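Local coordinates for protein phage terminase large subunit (Thermus phage P7426, PDB 4ZNK) that probably acts as an ATP-driven motor that translocates viral DNA into empty capsids and as an endonuclease that cuts the genome, the present chain being the N-terminal ATPase part, at residues 73-78 against 133-138; 98-103 against 111-116; 183-188 against 255-260. All coordinates share one frame; numbering follows the deposited sequence.

From the N terminus, the chain runs through strand 67-72 into the start of helix 75-93, whose first turn meets the end of strand 126-136 in contact 1 and so closes a loop of 54 residues. Within that loop lies contact 2, 98-103 with 111-116, seven residues between them, in the hairpin of strands 99-104 and 109-115; its second strand lies next to 126-136, so both contacts reach one sheet. Contact 3 comes later, in series: the loop after strand 178-183 meets the segment after helix 246-252, bringing the C-terminal part of the chain back to the sheet. Contacts 2 and 3 lie on opposite sides of the chain's centre, their own centres about 40 Å apart.

Contact 1. Residues 73-78 against 133-138; sequences PTYDQA and RGKSAD
Thr74 and Ser136 face each other with CA atoms 4.8 Å apart where the first turn of helix 75-93 settles against the end of strand 133-136; across the gap the backbones share just a weak bond from Asp138 N to Pro73 O. The side chains do more. Ser136 CB sits over the centre of the Tyr75 ring, 3.5 Å from its centroid and 13° off the normal, a CH-pi contact. Gly134 O lies in the ring plane at the edge, 3.6 Å from Tyr75 CE1. The backbone of Ser136 sets CB on the ring, and chi1 (175°, OG anti to N) turns the hydroxyl toward the loop, 3.2 Å from Thr74 CA. Ala78 points at the strand, its CB 3.4 Å from Lys135 O. Water ties the rest together: one molecule joins Tyr75 OH to Ser136 N, another takes a bond from Tyr75 N and gives one to Asp138 OD1, and a third links Tyr75 OH with Lys135 NZ, whose ammonium also bonds Asn142 O. The N-cap is Thr74, whose OG1 accepts from Gln77 N at 3.1 Å and fixes the start of the helix. Gln77 NE2 in turn bonds Asp154 OD2, a magnesium ligand of the Walker B strand, and Pro73 touches Glu155, the predicted ATPase residue. The contact thus sits where strand 67-72 turns into helix 75-93, with strand 126-136 hydrogen-bonded alongside 67-72 and strand 150-154 on the other side of 67-72 in the sheet.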
loop_
_atom_site.group_PDB
_atom_site.type_symbol
_atom_site.label_atom_id
_atom_site.label_comp_id
_atom_site.label_asym_id
_atom_site.label_seq_id
_atom_site.Cartn_x
_atom_site.Cartn_y
_atom_site.Cartn_z
ATOM N N PRO A 73 5.644 -2.533 10.284
ATOM C CA PRO A 73 6.024 -2.595 11.710
ATOM C C PRO A 73 7.440 -3.116 11.941
ATOM O O PRO A 73 8.125 -2.659 12.856
ATOM C CB PRO A 73 4.976 -3.545 12.312
ATOM C CG PRO A 73 3.755 -3.351 11.421
ATOM C CD PRO A 73 4.342 -3.174 10.034
ATOM N N THR A 74 7.885 -4.024 11.085
ATOM C CA THR A 74 9.205 -4.639 11.192
ATOM C C THR A 74 9.831 -4.717 9.822
ATOM O O THR A 74 9.115 -4.662 8.823
ATOM C CB THR A 74 9.133 -6.053 11.735
ATOM O OG1 THR A 74 8.461 -6.867 10.775
ATOM C CG2 THR A 74 8.377 -6.090 13.039
ATOM N N TYR A 75 11.149 -4.886 9.769
ATOM C CA TYR A 75 11.840 -5.053 8.484
ATOM C C TYR A 75 11.440 -6.347 7.795
ATOM O O TYR A 75 11.317 -6.383 6.576
ATOM C CB TYR A 75 13.359 -5.016 8.663
ATOM C CG TYR A 75 13.948 -3.622 8.559
ATOM C CD1 TYR A 75 13.881 -2.909 7.367
ATOM C CD2 TYR A 75 14.576 -3.019 9.646
ATOM C CE1 TYR A 75 14.409 -1.623 7.259
ATOM C CE2 TYR A 75 15.111 -1.739 9.549
ATOM C CZ TYR A 75 15.024 -1.045 8.352
ATOM O OH TYR A 75 15.552 0.224 8.238
ATOM N N ASP A 76 11.238 -7.411 8.570
ATOM C CA ASP A 76 10.822 -8.689 8.007
ATOM C C ASP A 76 9.503 -8.545 7.274
ATOM O O ASP A 76 9.284 -9.156 6.240
ATOM C CB ASP A 76 10.664 -9.756 9.093
ATOM C CG ASP A 76 11.974 -10.190 9.680
ATOM O OD1 ASP A 76 13.012 -10.041 8.998
ATOM O OD2 ASP A 76 11.954 -10.694 10.825
ATOM N N GLN A 77 8.602 -7.758 7.846
ATOM C CA GLN A 77 7.335 -7.520 7.211
ATOM C C GLN A 77 7.505 -6.620 5.965
ATOM O O GLN A 77 6.838 -6.829 4.966
ATOM C CB GLN A 77 6.360 -6.878 8.183
ATOM C CG GLN A 77 4.990 -6.592 7.568
ATOM C CD GLN A 77 4.245 -7.852 7.135
ATOM O OE1 GLN A 77 4.462 -8.934 7.682
ATOM N NE2 GLN A 77 3.354 -7.708 6.148
ATOM N N ALA A 78 8.384 -5.624 6.035
ATOM C CA ALA A 78 8.579 -4.707 4.897
ATOM C C ALA A 78 9.105 -5.421 3.653
ATOM O O ALA A 78 8.862 -4.972 2.534
ATOM C CB ALA A 78 9.531 -3.581 5.289
ATOM N N ARG A 133 12.532 2.160 -1.216
ATOM C CA ARG A 133 13.125 1.508 -0.056
ATOM C C ARG A 133 12.101 0.867 0.850
ATOM O O ARG A 133 10.963 1.336 0.990
ATOM C CB ARG A 133 13.961 2.516 0.746
ATOM C CG ARG A 133 15.086 3.120 -0.087
ATOM C CD ARG A 133 16.135 3.754 0.743
ATOM N NE ARG A 133 16.917 2.755 1.456
ATOM C CZ ARG A 133 18.136 2.962 1.940
ATOM N NH1 ARG A 133 18.761 1.978 2.570
ATOM N NH2 ARG A 133 18.736 4.140 1.781
ATOM N N GLY A 134 12.522 -0.221 1.477
ATOM C CA GLY A 134 11.780 -0.796 2.585
ATOM C C GLY A 134 12.293 -0.257 3.929
ATOM O O GLY A 134 13.498 -0.149 4.148
ATOM N N LYS A 135 11.361 0.080 4.819
ATOM C CA LYS A 135 11.651 0.744 6.079
ATOM C C LYS A 135 10.852 0.082 7.172
ATOM O O LYS A 135 9.868 -0.620 6.913
ATOM C CB LYS A 135 11.297 2.244 6.027
ATOM C CG LYS A 135 12.153 3.042 5.092
ATOM C CD LYS A 135 13.562 3.175 5.655
ATOM C CE LYS A 135 14.449 4.079 4.800
ATOM N NZ LYS A 135 15.769 4.305 5.433
ATOM N N SER A 136 11.259 0.326 8.406
ATOM C CA SER A 136 10.620 -0.313 9.536
ATOM C C SER A 136 10.260 0.715 10.582
ATOM O O SER A 136 11.092 1.517 10.978
ATOM C CB SER A 136 11.532 -1.370 10.142
ATOM O OG SER A 136 10.931 -1.893 11.311
ATOM N N ALA A 137 9.024 0.663 11.048
ATOM C CA ALA A 137 8.567 1.575 12.088
ATOM C C ALA A 137 9.261 1.313 13.437
ATOM O O ALA A 137 9.272 2.190 14.297
ATOM C CB ALA A 137 7.043 1.479 12.243
ATOM N N ASP A 138 9.856 0.133 13.618
ATOM C CA ASP A 138 10.558 -0.162 14.876
ATOM C C ASP A 138 12.052 0.139 14.759
ATOM O O ASP A 138 12.814 -0.136 15.671
ATOM C CB ASP A 138 10.318 -1.616 15.327
ATOM C CG ASP A 138 11.037 -2.656 14.470
ATOM O OD1 ASP A 138 11.728 -2.320 13.478
ATOM O OD2 ASP A 138 10.896 -3.855 14.800
HETATM O O HOH W 1 13.438 1.998 9.102
HETATM O O HOH W 2 12.658 -4.700 12.371
HETATM O O HOH W 3 16.958 1.604 5.768
#

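Contact 2. Residues 98-103 against 111-116; sequences ATEVQL and LVHHYD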
loop_
_atom_site.group_PDB
_atom_site.type_symbol
_atom_site.label_atom_id
_atom_site.label_comp_id
_atom_site.label_asym_id
_atom_site.label_seq_id
_atom_site.Cartn_x
_atom_site.Cartn_y
_atom_site.Cartn_z
ATOM N N ALA A 98 15.182 1.440 -22.130
ATOM C CA ALA A 98 15.876 2.624 -21.621
ATOM C C ALA A 98 15.914 2.664 -20.097
ATOM O O ALA A 98 16.174 3.717 -19.503
ATOM C CB ALA A 98 15.231 3.876 -22.155
ATOM N N THR A 99 15.642 1.530 -19.456
ATOM C CA THR A 99 15.708 1.467 -17.996
ATOM C C THR A 99 16.741 0.438 -17.552
ATOM O O THR A 99 17.014 -0.530 -18.257
ATOM C CB THR A 99 14.343 1.114 -17.347
ATOM O OG1 THR A 99 13.931 -0.210 -17.728
ATOM C CG2 THR A 99 13.289 2.119 -17.733
ATOM N N GLU A 100 17.305 0.674 -16.378
ATOM C CA GLU A 100 18.251 -0.249 -15.770
ATOM C C GLU A 100 17.922 -0.441 -14.302
ATOM O O GLU A 100 17.815 0.533 -13.563
ATOM C CB GLU A 100 19.665 0.279 -15.927
ATOM C CG GLU A 100 20.743 -0.603 -15.361
ATOM C CD GLU A 100 22.119 -0.112 -15.734
ATOM O OE1 GLU A 100 22.517 0.975 -15.254
ATOM O OE2 GLU A 100 22.790 -0.808 -16.524
ATOM N N VAL A 101 17.757 -1.695 -13.887
ATOM C CA VAL A 101 17.460 -2.015 -12.491
ATOM C C VAL A 101 18.757 -2.196 -11.717
ATOM O O VAL A 101 19.694 -2.831 -12.194
ATOM C CB VAL A 101 16.623 -3.293 -12.365
ATOM C CG1 VAL A 101 16.254 -3.543 -10.896
ATOM C CG2 VAL A 101 15.382 -3.175 -13.203
ATOM N N GLN A 102 18.808 -1.620 -10.526
ATOM C CA GLN A 102 19.906 -1.843 -9.601
ATOM C C GLN A 102 19.323 -2.112 -8.212
ATOM O O GLN A 102 18.660 -1.256 -7.630
ATOM C CB GLN A 102 20.857 -0.647 -9.587
ATOM C CG GLN A 102 22.091 -0.846 -8.738
ATOM C CD GLN A 102 22.924 0.426 -8.615
ATOM O OE1 GLN A 102 22.773 1.368 -9.402
ATOM N NE2 GLN A 102 23.797 0.466 -7.615
ATOM N N LEU A 103 19.558 -3.314 -7.697
ATOM C CA LEU A 103 19.117 -3.689 -6.349
ATOM C C LEU A 103 20.287 -3.732 -5.381
ATOM O O LEU A 103 21.310 -4.346 -5.674
ATOM C CB LEU A 103 18.446 -5.061 -6.361
ATOM C CG LEU A 103 18.076 -5.656 -4.996
ATOM C CD1 LEU A 103 16.967 -4.838 -4.347
ATOM C CD2 LEU A 103 17.678 -7.120 -5.172
ATOM N N LEU A 111 16.735 0.681 -7.214
ATOM C CA LEU A 111 16.876 1.842 -8.108
ATOM C C LEU A 111 16.475 1.455 -9.505
ATOM O O LEU A 111 16.768 0.352 -9.963
ATOM C CB LEU A 111 18.319 2.388 -8.117
ATOM C CG LEU A 111 18.954 2.793 -6.781
ATOM C CD1 LEU A 111 20.446 3.019 -6.994
ATOM C CD2 LEU A 111 18.326 4.046 -6.214
ATOM N N VAL A 112 15.777 2.362 -10.189
ATOM C CA VAL A 112 15.455 2.153 -11.581
ATOM C C VAL A 112 16.011 3.393 -12.304
ATOM O O VAL A 112 15.470 4.494 -12.159
ATOM C CB VAL A 112 13.935 1.977 -11.836
ATOM C CG1 VAL A 112 13.660 1.774 -13.319
ATOM C CG2 VAL A 112 13.375 0.785 -11.044
ATOM N N HIS A 113 17.104 3.202 -13.032
ATOM C CA HIS A 113 17.756 4.286 -13.779
ATOM C C HIS A 113 17.052 4.454 -15.104
ATOM O O HIS A 113 16.817 3.467 -15.794
ATOM C CB HIS A 113 19.233 3.981 -14.011
ATOM C CG HIS A 113 19.996 3.758 -12.748
ATOM N ND1 HIS A 113 20.212 4.758 -11.828
ATOM C CD2 HIS A 113 20.552 2.640 -12.229
ATOM C CE1 HIS A 113 20.896 4.270 -10.807
ATOM N NE2 HIS A 113 21.112 2.987 -11.028
ATOM N N HIS A 114 16.745 5.701 -15.469
ATOM C CA HIS A 114 16.057 5.979 -16.698
ATOM C C HIS A 114 17.046 6.691 -17.607
ATOM O O HIS A 114 17.704 7.626 -17.167
ATOM C CB HIS A 114 14.831 6.855 -16.457
ATOM C CG HIS A 114 13.652 6.123 -15.908
ATOM N ND1 HIS A 114 12.588 5.719 -16.695
ATOM C CD2 HIS A 114 13.357 5.735 -14.649
ATOM C CE1 HIS A 114 11.696 5.107 -15.939
ATOM N NE2 HIS A 114 12.138 5.101 -14.694
ATOM N N TYR A 115 17.147 6.235 -18.847
ATOM C CA TYR A 115 18.080 6.813 -19.814
ATOM C C TYR A 115 17.318 7.519 -20.933
ATOM O O TYR A 115 16.108 7.288 -21.137
ATOM C CB TYR A 115 18.980 5.722 -20.387
ATOM C CG TYR A 115 20.024 5.240 -19.408
ATOM C CD1 TYR A 115 21.341 5.651 -19.523
ATOM C CD2 TYR A 115 19.692 4.380 -18.352
ATOM C CE1 TYR A 115 22.301 5.228 -18.634
ATOM C CE2 TYR A 115 20.659 3.952 -17.450
ATOM C CZ TYR A 115 21.958 4.383 -17.601
ATOM O OH TYR A 115 22.934 3.977 -16.734
ATOM N N ASP A 116 18.028 8.349 -21.693
ATOM C CA ASP A 116 17.401 9.126 -22.759
ATOM C C ASP A 116 17.227 8.315 -24.054
ATOM O O ASP A 116 16.729 8.813 -25.051
ATOM C CB ASP A 116 18.226 10.390 -23.019
ATOM C CG ASP A 116 19.588 10.101 -23.663
ATOM O OD1 ASP A 116 20.019 8.930 -23.726
ATOM O OD2 ASP A 116 20.237 11.071 -24.109
#
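His113 and Gln102 meet across two antiparallel strands: the imidazole NE2 gives a nearly straight hydrogen bond (2.8 Å, 170° at the hydrogen) to Gln102 OE1. The oxygen lies in the ring plane, while the amide plane is turned 38° from it. With CG anti to the backbone N (chi1 -175°) and an extended chain beyond, Gln102 runs alongside its paired neighbour Leu111, whose CD1 packs 3.7 Å from Gln102 OE1, and crosses the His113 ring obliquely. The other ring nitrogen, ND1, bonds Thr129 OG1, so both nitrogens are held and the ring's rotation is fixed. Glu100, on the same face, makes the same diagonal step, to Tyr115: its carboxylate stands almost perpendicular to the Tyr115 ring and takes a weak bond from Tyr115 OH to Glu100 OE1 (3.4 Å). That ring also has Ala98 O in its plane at the edge, 3.8 Å from Tyr115 CD2. On the other face Thr99 and His114 run alongside each other, and Thr99 CG2 sits over one face of the imidazole, 4.1 Å from the His114 centroid. His114 NE2 is held by Leu60 O and Thr99 OG1 by Phe96 O. In the backbone ladder, Glu100 with His113 and Gln102 with Leu111 form hydrogen-bonded pairs, continued by Tyr115 N to Ala98 O at 2.8 Å. This is a beta hairpin at the margin of the sheet: 99-104 is an edge strand of the sheet within this chain, 109-115 is bonded on to 126-136, and the face of Thr99, Val101, Val112 and His114 lies against helices 48-62 and 75-93.

Contact 3. Residues 183-188 against 255-260; sequences STPKGL and AEFVSH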
loop_
_atom_site.group_PDB
_atom_site.type_symbol
_atom_site.label_atom_id
_atom_site.label_comp_id
_atom_site.label_asym_id
_atom_site.label_seq_id
_atom_site.Cartn_x
_atom_site.Cartn_y
_atom_site.Cartn_z
ATOM N N SER A 183 -4.155 -2.109 5.754
ATOM C CA SER A 183 -4.061 -2.925 6.948
ATOM C C SER A 183 -5.296 -3.763 7.111
ATOM O O SER A 183 -6.335 -3.459 6.545
ATOM C CB SER A 183 -3.874 -2.025 8.175
ATOM O OG SER A 183 -3.442 -2.752 9.316
ATOM N N THR A 184 -5.170 -4.825 7.903
ATOM C CA THR A 184 -6.308 -5.384 8.609
ATOM C C THR A 184 -6.458 -4.532 9.867
ATOM O O THR A 184 -5.467 -4.069 10.409
ATOM C CB THR A 184 -6.099 -6.861 8.971
ATOM O OG1 THR A 184 -4.882 -7.000 9.705
ATOM C CG2 THR A 184 -6.001 -7.705 7.714
ATOM N N PRO A 185 -7.690 -4.299 10.314
ATOM C CA PRO A 185 -7.914 -3.390 11.437
ATOM C C PRO A 185 -7.462 -3.950 12.782
ATOM O O PRO A 185 -7.331 -5.166 12.957
ATOM C CB PRO A 185 -9.430 -3.174 11.406
ATOM C CG PRO A 185 -9.980 -4.362 10.774
ATOM C CD PRO A 185 -8.948 -4.863 9.806
ATOM N N LYS A 186 -7.178 -3.039 13.708
ATOM C CA LYS A 186 -6.780 -3.384 15.060
ATOM C C LYS A 186 -7.546 -2.493 16.033
ATOM O O LYS A 186 -6.962 -1.794 16.849
ATOM C CB LYS A 186 -5.268 -3.218 15.238
ATOM C CG LYS A 186 -4.434 -4.133 14.357
ATOM C CD LYS A 186 -4.448 -5.583 14.867
ATOM C CE LYS A 186 -3.896 -6.566 13.821
ATOM N NZ LYS A 186 -4.742 -6.533 12.555
ATOM N N GLY A 187 -8.861 -2.493 15.915
ATOM C CA GLY A 187 -9.678 -1.745 16.842
ATOM C C GLY A 187 -9.869 -0.320 16.407
ATOM O O GLY A 187 -9.612 0.048 15.257
ATOM N N LEU A 188 -10.327 0.503 17.337
ATOM C CA LEU A 188 -10.714 1.861 16.988
ATOM C C LEU A 188 -9.572 2.860 17.197
ATOM O O LEU A 188 -9.713 3.841 17.923
ATOM C CB LEU A 188 -11.957 2.231 17.801
ATOM C CG LEU A 188 -13.324 1.893 17.182
ATOM C CD1 LEU A 188 -13.314 0.797 16.111
ATOM C CD2 LEU A 188 -14.281 1.561 18.255
ATOM N N ALA A 255 -12.398 -8.002 8.252
ATOM C CA ALA A 255 -11.974 -6.618 8.146
ATOM C C ALA A 255 -12.891 -5.724 8.982
ATOM O O ALA A 255 -13.219 -4.617 8.607
ATOM C CB ALA A 255 -11.949 -6.188 6.680
ATOM N N GLU A 256 -13.278 -6.214 10.156
ATOM C CA GLU A 256 -14.232 -5.501 10.985
ATOM C C GLU A 256 -13.520 -4.550 11.947
ATOM O O GLU A 256 -12.563 -4.937 12.615
ATOM C CB GLU A 256 -15.090 -6.494 11.774
ATOM C CG GLU A 256 -16.093 -5.817 12.674
ATOM C CD GLU A 256 -17.080 -6.795 13.350
ATOM O OE1 GLU A 256 -17.950 -6.302 14.084
ATOM O OE2 GLU A 256 -16.997 -8.030 13.143
ATOM N N PHE A 257 -14.006 -3.317 12.014
ATOM C CA PHE A 257 -13.605 -2.382 13.046
ATOM C C PHE A 257 -14.453 -2.632 14.290
ATOM O O PHE A 257 -15.658 -2.418 14.251
ATOM C CB PHE A 257 -13.796 -0.938 12.598
ATOM C CG PHE A 257 -12.783 -0.469 11.594
ATOM C CD1 PHE A 257 -11.450 -0.321 11.946
ATOM C CD2 PHE A 257 -13.172 -0.152 10.305
ATOM C CE1 PHE A 257 -10.530 0.133 11.024
ATOM C CE2 PHE A 257 -12.254 0.312 9.382
ATOM C CZ PHE A 257 -10.939 0.454 9.734
ATOM N N VAL A 258 -13.828 -3.043 15.386
ATOM C CA VAL A 258 -14.581 -3.309 16.618
ATOM C C VAL A 258 -13.786 -2.838 17.848
ATOM O O VAL A 258 -12.588 -3.084 17.952
ATOM C CB VAL A 258 -14.940 -4.814 16.726
ATOM C CG1 VAL A 258 -13.705 -5.662 16.706
ATOM C CG2 VAL A 258 -15.772 -5.097 17.987
ATOM N N SER A 259 -14.454 -2.121 18.753
ATOM C CA SER A 259 -13.825 -1.682 20.003
ATOM C C SER A 259 -13.295 -2.886 20.760
ATOM O O SER A 259 -14.026 -3.841 20.996
ATOM C CB SER A 259 -14.823 -0.907 20.871
ATOM O OG SER A 259 -14.295 -0.715 22.179
ATOM N N HIS A 260 -12.023 -2.871 21.130
ATOM C CA HIS A 260 -11.459 -4.038 21.796
ATOM C C HIS A 260 -12.076 -4.240 23.182
ATOM O O HIS A 260 -12.489 -5.344 23.515
ATOM C CB HIS A 260 -9.945 -3.914 21.882
ATOM C CG HIS A 260 -9.272 -4.159 20.569
ATOM N ND1 HIS A 260 -7.904 -4.222 20.417
ATOM C CD2 HIS A 260 -9.796 -4.350 19.338
ATOM C CE1 HIS A 260 -7.613 -4.442 19.144
ATOM N NE2 HIS A 260 -8.746 -4.520 18.467
HETATM O O HOH W 4 -11.115 -3.892 14.796
#
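Pro185 meets Phe257 and the backbone before it in the innermost layer of this contact between two irregular segments. Its CB stands 3.5 Å from Phe257 CE1, and its CG presses on Glu256 O at 3.2 Å. Leu188 spans Phe257 to Ser259 with its two methyls: CD1 lies 3.9 Å from Phe257 CB, while CD2 touches Ser259 CB at 3.6 Å. Between them Gly187 passes close to the 255-260 segment, its CA making a CH...O contact with Val258 O, and its carbonyl oxygen lies near the plane of the Phe257 ring, at the edge. The positive phi of Gly187 and the nearness of His260 NE2, 3.3 Å from Gly187 CA, leave little room for a side chain there. A single water bridges the backbones, accepting from Gly187 N and Val258 N and giving to Glu256 O (2.8 Å), which satisfies three polar groups at once.

Outside this shell, Phe257 is wedged against the rings of Tyr192 and Phe195, and His260 NE2 is bonded to Gln251 NE2. Two bends, chi1 -63° and chi2 -75°, turn the Lys186 chain back so that NZ bonds Pro185 O (3.0 Å), and NZ pairs with Glu252 OE1 in a salt bridge. Glu256 pairs likewise with Arg250, and Ser259 OG caps the following helix through Gly262 N. The 183-188 segment is the loop after a central strand, 178-183, of a P-loop NTPase sheet, near Ser46 of the ADP site and with the Lys186 side chain about 6 Å from that of Glu155, the predicted ATPase residue.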